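Local coordinates for putative hemolysin (Streptococcus mutans UA159, PDB 2RK5), which is a putative membrane hemolysin of the UPF0053 family that may bind flavin adenine dinucleotide, represented here by its transporter-associated domain, at residues A[15-18]-A[19-22]. Numbering follows the deposited sequence.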
ATOM      1  N   THR A  15      -6.822   7.091   6.063  1.00  9.06           N
ATOM      2  CA  THR A  15      -6.206   7.087   7.404  1.00  9.58           C
ATOM      3  C   THR A  15      -7.248   6.929   8.513  1.00  9.57           C
ATOM      4  O   THR A  15      -6.893   6.786   9.676  1.00  9.92           O
ATOM      5  CB  THR A  15      -5.383   8.376   7.659  1.00 11.10           C
ATOM      6  OG1 THR A  15      -6.204   9.499   7.341  1.00 12.73           O
ATOM      7  CG2 THR A  15      -4.136   8.363   6.804  1.00 11.76           C
ATOM      8  N   MET A  16      -8.537   6.964   8.165  1.00  9.03           N
ATOM      9  CA  MET A  16      -9.583   6.716   9.187  1.00  8.26           C
ATOM     10  C   MET A  16      -9.318   5.343   9.848  1.00  8.63           C
ATOM     11  O   MET A  16      -9.124   4.325   9.180  1.00  8.47           O
ATOM     12  CB  MET A  16     -10.976   6.776   8.565  1.00  8.67           C
ATOM     13  CG  MET A  16     -12.151   6.681   9.559  1.00 10.52           C
ATOM     14  SD  MET A  16     -13.777   6.817   8.706  1.00  6.50           S
ATOM     15  CE  MET A  16     -14.939   7.339  10.075  1.00 14.09           C
ATOM     16  N   THR A  17      -9.274   5.314  11.180  1.00  8.31           N
ATOM     17  CA  THR A  17      -8.996   4.060  11.852  1.00  9.01           C
ATOM     18  C   THR A  17     -10.165   3.119  11.652  1.00  8.94           C
ATOM     19  O   THR A  17     -11.290   3.546  11.456  1.00  8.86           O
ATOM     20  CB  THR A  17      -8.755   4.235  13.369  1.00  9.92           C
ATOM     21  OG1 THR A  17      -9.991   4.580  14.013  1.00 12.13           O
ATOM     22  CG2 THR A  17      -7.713   5.327  13.642  1.00 12.34           C
ATOM     23  N   LEU A  18      -9.913   1.827  11.745  1.00 10.19           N
ATOM     24  CA  LEU A  18     -11.004   0.880  11.638  1.00 11.09           C
ATOM     25  C   LEU A  18     -11.985   1.050  12.769  1.00 11.66           C
ATOM     26  O   LEU A  18     -13.198   0.873  12.582  1.00 12.78           O
ATOM     27  CB  LEU A  18     -10.551  -0.556  11.667  1.00 13.55           C
ATOM     28  CG  LEU A  18     -10.167  -1.191  10.363  1.00 15.80           C
ATOM     29  CD1 LEU A  18      -9.985  -2.721  10.574  1.00 17.78           C
ATOM     30  CD2 LEU A  18     -11.197  -0.894   9.241  1.00 15.16           C
ATOM     31  N   ASN A  19     -11.486   1.401  13.949  1.00 10.60           N
ATOM     32  CA  ASN A  19     -12.390   1.631  15.074  1.00 11.48           C
ATOM     33  C   ASN A  19     -13.327   2.822  14.807  1.00 10.32           C
ATOM     34  O   ASN A  19     -14.528   2.775  15.082  1.00 11.45           O
ATOM     35  CB  ASN A  19     -11.593   1.828  16.361  1.00 11.05           C
ATOM     36  CG  ASN A  19     -10.981   0.525  16.862  1.00 13.37           C
ATOM     37  OD1 ASN A  19     -11.443  -0.568  16.518  1.00 15.08           O
ATOM     38  ND2 ASN A  19      -9.974   0.631  17.712  1.00 18.11           N
ATOM     39  N   ASP A  20     -12.793   3.917  14.266  1.00 10.28           N
ATOM     40  CA  ASP A  20     -13.639   5.065  13.935  1.00 11.18           C
ATOM     41  C   ASP A  20     -14.605   4.708  12.786  1.00 10.81           C
ATOM     42  O   ASP A  20     -15.780   5.088  12.809  1.00 10.84           O
ATOM     43  CB  ASP A  20     -12.773   6.269  13.583  1.00 12.55           C
ATOM     44  CG  ASP A  20     -12.091   6.911  14.797  1.00 15.36           C
ATOM     45  OD1 ASP A  20     -12.228   6.392  15.938  1.00 18.77           O
ATOM     46  OD2 ASP A  20     -11.411   7.955  14.597  1.00 17.87           O
ATOM     47  N   PHE A  21     -14.115   3.996  11.770  1.00  9.66           N
ATOM     48  CA  PHE A  21     -14.941   3.562  10.660  1.00 10.19           C
ATOM     49  C   PHE A  21     -16.122   2.731  11.175  1.00 10.04           C
ATOM     50  O   PHE A  21     -17.282   2.955  10.820  1.00  9.08           O
ATOM     51  CB  PHE A  21     -14.095   2.747   9.671  1.00 10.16           C
ATOM     52  CG  PHE A  21     -14.829   2.314   8.461  1.00  9.87           C
ATOM     53  CD1 PHE A  21     -14.769   3.050   7.290  1.00 10.37           C
ATOM     54  CD2 PHE A  21     -15.609   1.184   8.486  1.00  9.68           C
ATOM     55  CE1 PHE A  21     -15.465   2.646   6.157  1.00 11.38           C
ATOM     56  CE2 PHE A  21     -16.343   0.763   7.355  1.00 11.16           C
ATOM     57  CZ  PHE A  21     -16.290   1.514   6.193  1.00 10.53           C
ATOM     58  N   ASN A  22     -15.804   1.764  12.015  1.00 10.92           N
ATOM     59  CA  ASN A  22     -16.815   0.849  12.540  1.00 11.29           C
ATOM     60  C   ASN A  22     -17.863   1.579  13.375  1.00 11.16           C
ATOM     61  O   ASN A  22     -19.045   1.218  13.350  1.00 13.11           O
ATOM     62  CB  ASN A  22     -16.149  -0.268  13.348  1.00 11.40           C
ATOM     63  CG  ASN A  22     -15.518  -1.319  12.477  1.00 10.08           C
ATOM     64  OD1 ASN A  22     -15.975  -1.576  11.357  1.00 10.34           O
ATOM     65  ND2 ASN A  22     -14.497  -1.999  13.017  1.00 10.66           N
TER
HETATM   66  O   HOH W   1      -9.676   5.236  16.583  1.00 13.53           O
HETATM   67  O   HOH W   2      -9.905   7.921  12.530  1.00 17.02           O
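A chi1 of 70° at Thr-17 tucks OG1 in among its own backbone atoms, flanked by N and C, while Asp-20 has CG turned away from its carbonyl carbon and back beside its own N (chi1 -73°); together these torsions bring hydroxyl and carboxylate side by side over the first turn of helix 18-25. The result is an N-cap of the Ser/Thr-X-X-Asp pattern, in which Thr-17 is the N-cap residue and Asp-20 occupies the third position of the helix. Asp-20 N donates to Thr-17 OG1 at 2.9 Å, with an N-H...O angle of 161°. The reciprocal bond of a full capping box is not made directly. Instead, one water lies 2.7 Å from Thr-17 OG1 and donates to Asp-20 OD1, and a second accepts from Thr-17 N and donates to Asp-20 OD2 at 2.6 Å. Both carboxylate oxygens are therefore tied to the N-cap residue through solvent, and the negative charge beside the helix start would be expected to interact favourably with its dipole.

Behind the cap the regular helical bonds begin, Phe-21 N to Thr-17 O at 2.9 Å and Asn-22 N to Leu-18 O at 2.8 Å. The amide of Asn-22 lies beside Leu-18 O without bonding to it, its OD1 accepting instead from Thr-27 OG1 and Leu-29 N beyond the helix. The side chain of Leu-18 packs on Val-34 and, on helix 37-45, on Ile-37 and Phe-40, joining the two helices. On the buried flank, the extended chain of Met-16 meets Phe-21 at about a right angle. SD reaches the ring obliquely in a Met-aromatic contact, 4.1 Å from Phe-21 CD1, and the terminal CE lies 3.6 Å from Asp-20 O.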